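Local coordinates for protein putative NADPH-dependent oxidoreductase (Desulfitobacterium hafniense DCB-2, PDB 3DB2) that probably catalyses an NADPH-dependent oxidation or reduction, with a Rossmann-fold domain to hold the dinucleotide and a second domain of the GFO/IDH/MocA type, at residues V6-A17 and D66-V74. Numbering follows the deposited sequence.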
loop_
_atom_site.group_PDB
_atom_site.type_symbol
_atom_site.label_atom_id
_atom_site.label_comp_id
_atom_site.label_asym_id
_atom_site.label_seq_id
_atom_site.Cartn_x
_atom_site.Cartn_y
_atom_site.Cartn_z
ATOM N N VAL C 6 9.807 -24.881 33.334
ATOM C CA VAL C 6 8.603 -24.242 33.872
ATOM C C VAL C 6 7.443 -25.159 33.520
ATOM O O VAL C 6 7.377 -25.575 32.361
ATOM C CB VAL C 6 8.346 -22.829 33.320
ATOM C CG1 VAL C 6 6.911 -22.376 33.588
ATOM C CG2 VAL C 6 9.292 -21.795 33.908
ATOM N N GLY C 7 6.574 -25.434 34.480
ATOM C CA GLY C 7 5.406 -26.266 34.272
ATOM C C GLY C 7 4.248 -25.524 33.634
ATOM O O GLY C 7 3.785 -24.503 34.142
ATOM N N VAL C 8 3.743 -26.047 32.519
ATOM C CA VAL C 8 2.709 -25.328 31.775
ATOM C C VAL C 8 1.476 -26.184 31.592
ATOM O O VAL C 8 1.568 -27.423 31.602
ATOM C CB VAL C 8 3.255 -24.826 30.420
ATOM C CG1 VAL C 8 4.488 -23.956 30.686
ATOM C CG2 VAL C 8 3.610 -25.940 29.463
ATOM N N ALA C 9 0.334 -25.537 31.462
ATOM C CA ALA C 9 -0.940 -26.198 31.172
ATOM C C ALA C 9 -1.554 -25.547 29.929
ATOM O O ALA C 9 -1.522 -24.318 29.857
ATOM C CB ALA C 9 -1.985 -26.121 32.261
ATOM N N ALA C 10 -2.101 -26.372 29.056
ATOM C CA ALA C 10 -2.766 -25.964 27.837
ATOM C C ALA C 10 -4.261 -25.835 28.135
ATOM O O ALA C 10 -4.902 -26.774 28.569
ATOM C CB ALA C 10 -2.536 -26.893 26.646
ATOM N N ILE C 11 -4.796 -24.650 27.921
ATOM C CA ILE C 11 -6.223 -24.399 28.029
ATOM C C ILE C 11 -6.814 -23.990 26.691
ATOM O O ILE C 11 -6.449 -22.966 26.108
ATOM C CB ILE C 11 -6.481 -23.360 29.135
ATOM C CG1 ILE C 11 -6.105 -23.914 30.513
ATOM C CG2 ILE C 11 -7.917 -22.896 29.100
ATOM C CD1 ILE C 11 -5.840 -22.856 31.552
ATOM N N GLY C 12 -7.733 -24.822 26.190
ATOM C CA GLY C 12 -8.381 -24.556 24.900
ATOM C C GLY C 12 -7.697 -25.491 23.911
ATOM O O GLY C 12 -6.564 -25.284 23.459
ATOM N N LEU C 13 -8.326 -26.617 23.569
ATOM C CA LEU C 13 -7.515 -27.620 22.849
ATOM C C LEU C 13 -8.014 -27.811 21.426
ATOM O O LEU C 13 -8.206 -28.934 20.952
ATOM C CB LEU C 13 -7.518 -28.893 23.673
ATOM C CG LEU C 13 -7.108 -28.722 25.140
ATOM C CD1 LEU C 13 -7.215 -30.051 25.862
ATOM C CD2 LEU C 13 -5.697 -28.176 25.246
ATOM N N GLY C 14 -8.219 -26.700 20.728
ATOM C CA GLY C 14 -8.431 -26.630 19.300
ATOM C C GLY C 14 -7.160 -26.829 18.501
ATOM O O GLY C 14 -6.072 -27.185 18.926
ATOM N N ARG C 15 -7.262 -26.607 17.207
ATOM C CA ARG C 15 -6.200 -26.699 16.226
ATOM C C ARG C 15 -4.958 -25.948 16.679
ATOM O O ARG C 15 -3.885 -26.521 16.748
ATOM C CB ARG C 15 -6.736 -26.114 14.897
ATOM N N TRP C 16 -5.113 -24.662 16.974
ATOM C CA TRP C 16 -3.978 -23.815 17.321
ATOM C C TRP C 16 -3.303 -24.330 18.577
ATOM O O TRP C 16 -2.080 -24.240 18.692
ATOM C CB TRP C 16 -4.415 -22.338 17.468
ATOM C CG TRP C 16 -3.174 -21.485 17.542
ATOM C CD1 TRP C 16 -2.770 -20.741 18.616
ATOM C CD2 TRP C 16 -2.193 -21.306 16.507
ATOM N NE1 TRP C 16 -1.592 -20.106 18.308
ATOM C CE2 TRP C 16 -1.222 -20.436 17.023
ATOM C CE3 TRP C 16 -2.051 -21.794 15.199
ATOM C CZ2 TRP C 16 -0.114 -20.045 16.270
ATOM C CZ3 TRP C 16 -0.951 -21.411 14.441
ATOM C CH2 TRP C 16 -0.009 -20.540 15.003
ATOM N N ALA C 17 -4.036 -24.924 19.528
ATOM C CA ALA C 17 -3.346 -25.516 20.668
ATOM C C ALA C 17 -2.294 -26.535 20.308
ATOM O O ALA C 17 -1.265 -26.680 20.963
ATOM C CB ALA C 17 -4.384 -26.187 21.573
ATOM N N ASP C 66 2.533 -27.573 40.243
ATOM C CA ASP C 66 3.575 -27.626 39.230
ATOM C C ASP C 66 3.057 -26.973 37.944
ATOM O O ASP C 66 3.785 -26.838 36.964
ATOM C CB ASP C 66 4.109 -29.037 38.987
ATOM C CG ASP C 66 3.069 -30.109 38.783
ATOM O OD1 ASP C 66 1.885 -29.822 39.047
ATOM O OD2 ASP C 66 3.454 -31.230 38.364
ATOM N N VAL C 67 1.805 -26.522 37.932
ATOM C CA VAL C 67 1.407 -25.651 36.808
ATOM C C VAL C 67 1.781 -24.212 37.174
ATOM O O VAL C 67 1.140 -23.646 38.053
ATOM C CB VAL C 67 -0.074 -25.774 36.457
ATOM C CG1 VAL C 67 -0.533 -24.623 35.565
ATOM C CG2 VAL C 67 -0.291 -27.098 35.750
ATOM N N GLU C 68 2.814 -23.690 36.513
ATOM C CA GLU C 68 3.289 -22.344 36.805
ATOM C C GLU C 68 2.715 -21.323 35.808
ATOM O O GLU C 68 2.548 -20.152 36.168
ATOM C CB GLU C 68 4.818 -22.278 36.805
ATOM C CG GLU C 68 5.481 -23.355 37.653
ATOM C CD GLU C 68 6.988 -23.216 37.673
ATOM O OE1 GLU C 68 7.457 -22.186 38.205
ATOM O OE2 GLU C 68 7.681 -24.129 37.177
HETATM N N MSE C 69 2.471 -21.788 34.596
HETATM C CA MSE C 69 2.035 -20.920 33.506
HETATM C C MSE C 69 0.920 -21.635 32.731
HETATM O O MSE C 69 0.997 -22.847 32.486
HETATM C CB MSE C 69 3.169 -20.715 32.488
HETATM C CG MSE C 69 2.778 -19.795 31.326
HETATM SE SE MSE C 69 3.871 -20.059 29.722
HETATM C CE MSE C 69 5.569 -20.421 30.544
ATOM N N VAL C 70 -0.083 -20.883 32.318
ATOM C CA VAL C 70 -1.097 -21.416 31.410
ATOM C C VAL C 70 -0.902 -20.836 30.004
ATOM O O VAL C 70 -0.490 -19.700 29.810
ATOM C CB VAL C 70 -2.526 -21.132 31.882
ATOM C CG1 VAL C 70 -2.812 -21.834 33.213
ATOM C CG2 VAL C 70 -2.771 -19.635 32.047
ATOM N N ILE C 71 -1.251 -21.668 29.026
ATOM C CA ILE C 71 -1.157 -21.333 27.598
ATOM C C ILE C 71 -2.572 -21.359 27.044
ATOM O O ILE C 71 -3.151 -22.428 26.802
ATOM C CB ILE C 71 -0.192 -22.309 26.928
ATOM C CG1 ILE C 71 1.239 -22.179 27.509
ATOM C CG2 ILE C 71 -0.193 -22.148 25.408
ATOM C CD1 ILE C 71 2.180 -23.259 27.082
ATOM N N ILE C 72 -3.174 -20.187 26.891
ATOM C CA ILE C 72 -4.581 -19.986 26.621
ATOM C C ILE C 72 -4.835 -19.786 25.135
ATOM O O ILE C 72 -4.450 -18.765 24.560
ATOM C CB ILE C 72 -5.136 -18.779 27.417
ATOM C CG1 ILE C 72 -4.940 -18.996 28.920
ATOM C CG2 ILE C 72 -6.584 -18.441 27.096
ATOM C CD1 ILE C 72 -5.221 -17.776 29.770
ATOM N N THR C 73 -5.482 -20.760 24.533
ATOM C CA THR C 73 -5.831 -20.768 23.117
ATOM C C THR C 73 -7.332 -21.013 22.960
ATOM O O THR C 73 -7.733 -21.876 22.189
ATOM C CB THR C 73 -5.041 -21.830 22.342
ATOM O OG1 THR C 73 -5.150 -23.110 22.958
ATOM C CG2 THR C 73 -3.522 -21.588 22.356
ATOM N N VAL C 74 -8.114 -20.273 23.709
ATOM C CA VAL C 74 -9.572 -20.311 23.723
ATOM C C VAL C 74 -10.114 -19.191 22.846
ATOM O O VAL C 74 -9.285 -18.343 22.475
ATOM C CB VAL C 74 -10.081 -20.160 25.160
ATOM C CG1 VAL C 74 -9.449 -21.189 26.086
ATOM C CG2 VAL C 74 -9.786 -18.737 25.641
HETATM O O HOH W 1 -6.811 -23.979 20.071
#
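Strands 6-11 and 69-72 run parallel, paired from Val8 with Met69 to Ile11 with Ile72, as the first and fourth strands of the Rossmann sheet. A ladder of backbone hydrogen bonds joins them: Met69 N to Gly7 O, Ala9 N to Met69 O, Ile71 N to Ala9 O, Ile11 N to Ile71 O and, nearly straight at 174°, Thr73 N to Ile11 O. At the first rung Gly7 O is gripped twice, since Glu68 N also reaches it at 2.7 Å.

Glu68 reaches out with an extended side chain to the start of the neighbouring strand, where OE2 accepts a hydrogen bond from Gly7 N at 3.2 Å, met on the anti side and 34° out of the carboxylate plane; the same oxygen forms a salt bridge with Arg315 of helix 302-316. Cut back to an alanine, this position would probably leave Gly7 N without this acceptor and Arg315 without this carboxylate.

Apolar contacts occupy both faces of the sheet. On one, the selenomethionine Met69 lies alongside Val8 and bends at its end, bringing CE within 3.7 Å of Val8 CG1 and also against Val6 CG1, while Ile71 CD1 abuts Val8 CB. On the other, Ile11 CD1 packs on Val70 CG1 at 3.6 Å, and Ala9 CB sits against both methyls of Val67.

Beyond the strands comes the glycine-rich turn, whose Gly12, Gly14 and Ala17 fit the GxGxxA pattern of dinucleotide-binding Rossmann folds. Gly12 CA lies close against Val74 CG1, with no side chain between them. Water 1 bridges turn and strand end, accepting from Ala17 N and donating to Thr73 O. With chi1 at 52°, Thr73 turns its hydroxyl to the turn and sets its methyl CG2 against Trp16 CD1; OG1 donates to Gly12 O at 2.6 Å, with Ala17 CB 3.5 Å from that same OG1.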